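Local coordinates for protein suppressor of fused homolog (Drosophila melanogaster, PDB 6LPH) that probably binds and sequesters transcription factors of the Hedgehog pathway, this chain being the N-terminal part of the protein, at residues A[168-173]-A[230-235]; A[74-79]-A[102-107]. All blocks are in the same frame, centred on the assembly; numbering follows the deposited sequence.

Contact 2 is the pairing of two neighbouring strands in the mixed sheet of this N-terminal part of suppressor of fused, and contact 1 lies where the run into strand 172-186 meets the loop after helix 201-219, beside strands 97-109 and 189-199 of the same sheet. The centres of contact 1 and contact 2 are about 17 Å apart. The two meet directly: T232 N lies 2.8 Å from R107 O, a probable hydrogen bond, and T232 OG1 packs 3.5 Å from F106 CE1. The loop 230-235 therefore runs from the end of the 102-107 segment across to 168-173. Both segments of contact 2 come earlier in the chain than those of contact 1, and all four belong to the SUFU family region.

Contact 1: residues A[168-173]-A[230-235]; sequences SKLQNL and LVTNMD
S168 and M234 make the polar half of this contact: S168 OG gives its hydrogen to M234 O at 2.8 Å, lying in the carbonyl plane on a lone pair. The hydroxyl reaches across because OG stands anti to the backbone N (chi1 180°), and from there it also accepts from L170 N at 3.0 Å, which closes an ST turn. A water fills out the grip on M234 O, donating to it while accepting from K169 N. M234 itself is bent at both chi2 and chi3, folding the thioether back so that CE comes to 3.4 Å from S168 OG and SD lies 4.0 Å from L170 CD1. L170 supplies the apolar half. Its CD1 branch passes alongside T232 CG2, the two side chains running in opposite directions with these methyls tightly packed at 3.3 Å, and the same methyl touches N233 O. Beyond it, N233 OD1 accepts from D235 N in an Asx turn, with the donor above the carbonyl plane. L170 also packs on F200, just past strand 189-199, while T232 OG1 bonds to G198 N in that strand and M234 leans on L108 of strand 97-109.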
loop_
_atom_site.group_PDB
_atom_site.type_symbol
_atom_site.label_atom_id
_atom_site.label_comp_id
_atom_site.label_asym_id
_atom_site.label_seq_id
_atom_site.Cartn_x
_atom_site.Cartn_y
_atom_site.Cartn_z
ATOM N N SER A 168 -14.490 4.769 9.871
ATOM C CA SER A 168 -13.294 5.525 9.456
ATOM C C SER A 168 -13.660 6.681 8.524
ATOM O O SER A 168 -14.430 6.499 7.584
ATOM C CB SER A 168 -12.267 4.644 8.762
ATOM O OG SER A 168 -11.165 5.457 8.398
ATOM N N LYS A 169 -13.092 7.848 8.779
ATOM C CA LYS A 169 -13.255 9.012 7.902
ATOM C C LYS A 169 -12.291 8.943 6.700
ATOM O O LYS A 169 -12.302 9.822 5.836
ATOM C CB LYS A 169 -12.978 10.286 8.703
ATOM C CG LYS A 169 -13.981 10.497 9.811
ATOM C CD LYS A 169 -13.520 11.534 10.814
ATOM C CE LYS A 169 -14.495 11.605 11.985
ATOM N NZ LYS A 169 -15.817 12.138 11.561
ATOM N N LEU A 170 -11.451 7.915 6.644
ATOM C CA LEU A 170 -10.535 7.785 5.474
ATOM C C LEU A 170 -11.147 6.950 4.325
ATOM O O LEU A 170 -11.091 5.708 4.366
ATOM C CB LEU A 170 -9.159 7.257 5.909
ATOM C CG LEU A 170 -8.449 8.050 7.005
ATOM C CD1 LEU A 170 -7.023 7.562 7.135
ATOM C CD2 LEU A 170 -8.441 9.554 6.728
ATOM N N GLN A 171 -11.719 7.640 3.322
ATOM C CA GLN A 171 -12.491 7.035 2.215
ATOM C C GLN A 171 -11.888 7.232 0.849
ATOM O O GLN A 171 -12.514 6.846 -0.145
ATOM C CB GLN A 171 -13.833 7.735 1.994
ATOM C CG GLN A 171 -14.533 8.305 3.172
ATOM C CD GLN A 171 -15.183 7.206 3.871
ATOM O OE1 GLN A 171 -14.490 6.334 4.350
ATOM N NE2 GLN A 171 -16.513 7.186 3.893
ATOM N N ASN A 172 -10.742 7.895 0.777
ATOM C CA ASN A 172 -10.143 8.267 -0.503
ATOM C C ASN A 172 -8.655 8.216 -0.346
ATOM O O ASN A 172 -8.149 8.034 0.785
ATOM C CB ASN A 172 -10.607 9.686 -0.913
ATOM C CG ASN A 172 -12.121 9.773 -1.121
ATOM O OD1 ASN A 172 -12.848 10.305 -0.269
ATOM N ND2 ASN A 172 -12.598 9.252 -2.220
ATOM N N LEU A 173 -7.934 8.338 -1.470
ATOM C CA LEU A 173 -6.511 8.070 -1.472
ATOM C C LEU A 173 -5.776 9.150 -2.187
ATOM O O LEU A 173 -6.281 9.679 -3.170
ATOM C CB LEU A 173 -6.204 6.760 -2.235
ATOM C CG LEU A 173 -6.966 5.574 -1.631
ATOM C CD1 LEU A 173 -7.036 4.427 -2.612
ATOM C CD2 LEU A 173 -6.309 5.194 -0.302
ATOM N N LEU A 230 4.129 9.827 5.828
ATOM C CA LEU A 230 2.721 9.764 5.398
ATOM C C LEU A 230 2.061 8.434 5.785
ATOM O O LEU A 230 1.503 7.728 4.959
ATOM C CB LEU A 230 2.599 10.060 3.891
ATOM C CG LEU A 230 2.940 11.510 3.491
ATOM C CD1 LEU A 230 3.111 11.676 1.980
ATOM C CD2 LEU A 230 1.919 12.504 4.043
ATOM N N VAL A 231 2.151 8.094 7.063
ATOM C CA VAL A 231 1.510 6.907 7.569
ATOM C C VAL A 231 0.011 7.182 7.664
ATOM O O VAL A 231 -0.414 8.233 8.159
ATOM C CB VAL A 231 2.089 6.528 8.949
ATOM C CG1 VAL A 231 1.265 5.414 9.623
ATOM C CG2 VAL A 231 3.561 6.129 8.797
ATOM N N THR A 232 -0.783 6.236 7.189
ATOM C CA THR A 232 -2.249 6.343 7.327
ATOM C C THR A 232 -2.758 5.797 8.666
ATOM O O THR A 232 -2.484 4.639 8.999
ATOM C CB THR A 232 -2.936 5.561 6.201
ATOM O OG1 THR A 232 -2.514 6.093 4.945
ATOM C CG2 THR A 232 -4.482 5.626 6.323
ATOM N N ASN A 233 -3.495 6.639 9.418
ATOM C CA ASN A 233 -4.116 6.241 10.678
ATOM C C ASN A 233 -5.643 6.192 10.476
ATOM O O ASN A 233 -6.276 7.231 10.329
ATOM C CB ASN A 233 -3.745 7.228 11.813
ATOM C CG ASN A 233 -4.607 7.039 13.051
ATOM O OD1 ASN A 233 -5.186 5.974 13.271
ATOM N ND2 ASN A 233 -4.724 8.105 13.863
ATOM N N MET A 234 -6.217 4.995 10.423
ATOM C CA MET A 234 -7.661 4.844 10.099
ATOM C C MET A 234 -8.587 5.471 11.145
ATOM O O MET A 234 -9.763 5.714 10.863
ATOM C CB MET A 234 -8.030 3.374 9.852
ATOM C CG MET A 234 -7.227 2.737 8.698
ATOM S SD MET A 234 -7.496 3.548 7.080
ATOM C CE MET A 234 -9.233 3.158 6.851
ATOM N N ASP A 235 -8.042 5.745 12.327
ATOM C CA ASP A 235 -8.808 6.336 13.422
ATOM C C ASP A 235 -8.629 7.852 13.485
ATOM O O ASP A 235 -9.080 8.486 14.447
ATOM C CB ASP A 235 -8.358 5.733 14.774
ATOM C CG ASP A 235 -8.588 4.241 14.851
ATOM O OD1 ASP A 235 -9.684 3.783 14.450
ATOM O OD2 ASP A 235 -7.680 3.522 15.325
HETATM O O HOH W 1 -11.183 8.034 11.024
#

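Contact 2: residues A[74-79]-A[102-107]; sequences YISFGL and FELTFR
The Y74 ring has F106 O at its edge, near the ring plane, with CD1 of the tyrosine 3.6 Å from that oxygen; the F106 ring lies beside it, the two side chains pointing the same way and meeting obliquely through CD1 of Y74 and CD2 of F106. Over one face of the F102 ring sits L79 CB, and L79 CD1 reaches F102 CE1 at 3.6 Å before packing tightly on L104 CG. Strands 71-77 and 97-109 are antiparallel neighbours in the mixed sheet, and here Y74 and F106 form a hydrogen-bonded pair, I75 and T105 a non-hydrogen-bonded one. Further along, S76 N donates to L104 O, but L104 N turns to S76 OG at 2.9 Å instead of a backbone carbonyl. That hydroxyl in turn donates to E103 OE1 at 2.7 Å. The E103 chain, bent at chi2 (-73°), brings its carboxylate under the turn at 77-79: OE2 takes G78 N on its syn side at 2.8 Å, nearly straight at 178°, and OE1 takes L79 N at 3.0 Å from the face opposite S76 OG. S80 OG also bonds to OE2. Replacing E103 by an alanine removes the carboxylate, which would probably leave S76 OG and the amides of G78 and L79 without their acceptor and let the turn shift. Helix 131-146 covers the face that carries Y74, L104 and F106, where L79 also meets it, and helix 16-28 packs on F77 on the opposite face.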
loop_
_atom_site.group_PDB
_atom_site.type_symbol
_atom_site.label_atom_id
_atom_site.label_comp_id
_atom_site.label_asym_id
_atom_site.label_seq_id
_atom_site.Cartn_x
_atom_site.Cartn_y
_atom_site.Cartn_z
ATOM N N TYR A 74 3.097 -2.322 3.692
ATOM C CA TYR A 74 2.657 -3.302 2.700
ATOM C C TYR A 74 3.274 -2.989 1.343
ATOM O O TYR A 74 3.307 -1.824 0.962
ATOM C CB TYR A 74 1.145 -3.210 2.544
ATOM C CG TYR A 74 0.455 -3.536 3.862
ATOM C CD1 TYR A 74 0.307 -2.567 4.852
ATOM C CD2 TYR A 74 0.023 -4.828 4.126
ATOM C CE1 TYR A 74 -0.357 -2.878 6.083
ATOM C CE2 TYR A 74 -0.656 -5.146 5.347
ATOM C CZ TYR A 74 -0.801 -4.152 6.320
ATOM O OH TYR A 74 -1.404 -4.433 7.531
ATOM N N ILE A 75 3.752 -4.017 0.629
ATOM C CA ILE A 75 4.358 -3.809 -0.743
ATOM C C ILE A 75 3.805 -4.844 -1.721
ATOM O O ILE A 75 3.854 -6.044 -1.431
ATOM C CB ILE A 75 5.901 -3.825 -0.742
ATOM C CG1 ILE A 75 6.459 -2.825 0.269
ATOM C CG2 ILE A 75 6.451 -3.486 -2.163
ATOM C CD1 ILE A 75 6.846 -3.456 1.581
ATOM N N SER A 76 3.249 -4.387 -2.858
ATOM C CA SER A 76 2.627 -5.297 -3.842
ATOM C C SER A 76 3.630 -5.807 -4.855
ATOM O O SER A 76 4.669 -5.159 -5.115
ATOM C CB SER A 76 1.505 -4.575 -4.628
ATOM O OG SER A 76 2.052 -3.685 -5.633
ATOM N N PHE A 77 3.305 -6.955 -5.454
ATOM C CA PHE A 77 4.094 -7.510 -6.565
ATOM C C PHE A 77 3.103 -7.948 -7.614
ATOM O O PHE A 77 2.294 -8.872 -7.361
ATOM C CB PHE A 77 4.867 -8.757 -6.137
ATOM C CG PHE A 77 5.865 -8.528 -5.034
ATOM C CD1 PHE A 77 5.450 -8.446 -3.698
ATOM C CD2 PHE A 77 7.232 -8.479 -5.315
ATOM C CE1 PHE A 77 6.371 -8.266 -2.670
ATOM C CE2 PHE A 77 8.152 -8.318 -4.281
ATOM C CZ PHE A 77 7.722 -8.206 -2.956
ATOM N N GLY A 78 3.176 -7.318 -8.786
ATOM C CA GLY A 78 2.346 -7.701 -9.917
ATOM C C GLY A 78 2.004 -6.592 -10.890
ATOM O O GLY A 78 1.703 -6.892 -12.036
ATOM N N LEU A 79 2.008 -5.327 -10.439
ATOM C CA LEU A 79 1.758 -4.175 -11.338
ATOM C C LEU A 79 2.974 -3.899 -12.219
ATOM O O LEU A 79 2.836 -3.403 -13.344
ATOM C CB LEU A 79 1.340 -2.905 -10.545
ATOM C CG LEU A 79 -0.042 -3.075 -9.866
ATOM C CD1 LEU A 79 -0.247 -2.025 -8.805
ATOM C CD2 LEU A 79 -1.080 -2.855 -10.933
ATOM N N PHE A 102 5.194 0.666 -11.852
ATOM C CA PHE A 102 5.144 0.923 -10.426
ATOM C C PHE A 102 4.611 -0.284 -9.642
ATOM O O PHE A 102 4.065 -1.222 -10.250
ATOM C CB PHE A 102 4.285 2.176 -10.145
ATOM C CG PHE A 102 2.813 1.968 -10.385
ATOM C CD1 PHE A 102 1.968 1.611 -9.344
ATOM C CD2 PHE A 102 2.284 2.110 -11.662
ATOM C CE1 PHE A 102 0.613 1.425 -9.564
ATOM C CE2 PHE A 102 0.937 1.905 -11.885
ATOM C CZ PHE A 102 0.105 1.561 -10.841
ATOM N N GLU A 103 4.833 -0.278 -8.318
ATOM C CA GLU A 103 4.092 -1.139 -7.399
ATOM C C GLU A 103 3.474 -0.252 -6.344
ATOM O O GLU A 103 3.902 0.893 -6.150
ATOM C CB GLU A 103 4.963 -2.240 -6.736
ATOM C CG GLU A 103 5.532 -3.284 -7.737
ATOM C CD GLU A 103 4.511 -4.271 -8.294
ATOM O OE1 GLU A 103 3.290 -4.254 -7.910
ATOM O OE2 GLU A 103 4.953 -5.121 -9.105
ATOM N N LEU A 104 2.452 -0.797 -5.671
ATOM C CA LEU A 104 1.772 -0.089 -4.616
ATOM C C LEU A 104 2.409 -0.362 -3.250
ATOM O O LEU A 104 2.785 -1.516 -2.950
ATOM C CB LEU A 104 0.323 -0.563 -4.537
ATOM C CG LEU A 104 -0.509 -0.258 -5.806
ATOM C CD1 LEU A 104 -1.864 -0.949 -5.738
ATOM C CD2 LEU A 104 -0.681 1.253 -5.991
ATOM N N THR A 105 2.532 0.688 -2.433
ATOM C CA THR A 105 2.839 0.506 -1.018
ATOM C C THR A 105 1.782 1.176 -0.115
ATOM O O THR A 105 0.983 2.009 -0.578
ATOM C CB THR A 105 4.263 0.950 -0.625
ATOM O OG1 THR A 105 4.306 2.368 -0.494
ATOM C CG2 THR A 105 5.331 0.509 -1.696
ATOM N N PHE A 106 1.772 0.806 1.161
ATOM C CA PHE A 106 0.805 1.407 2.082
ATOM C C PHE A 106 1.417 1.340 3.482
ATOM O O PHE A 106 2.096 0.362 3.818
ATOM C CB PHE A 106 -0.508 0.645 1.978
ATOM C CG PHE A 106 -1.621 1.144 2.901
ATOM C CD1 PHE A 106 -2.092 2.469 2.825
ATOM C CD2 PHE A 106 -2.240 0.268 3.784
ATOM C CE1 PHE A 106 -3.139 2.924 3.620
ATOM C CE2 PHE A 106 -3.328 0.709 4.591
ATOM C CZ PHE A 106 -3.757 2.041 4.519
ATOM N N ARG A 107 1.268 2.420 4.245
ATOM C CA ARG A 107 1.775 2.452 5.630
ATOM C C ARG A 107 0.609 2.617 6.580
ATOM O O ARG A 107 -0.144 3.612 6.527
ATOM C CB ARG A 107 2.800 3.544 5.834
ATOM C CG ARG A 107 4.070 3.300 4.971
ATOM C CD ARG A 107 5.108 4.374 5.186
ATOM N NE ARG A 107 6.234 4.206 4.256
ATOM C CZ ARG A 107 7.275 3.394 4.474
ATOM N NH1 ARG A 107 7.364 2.692 5.632
ATOM N NH2 ARG A 107 8.265 3.312 3.573
#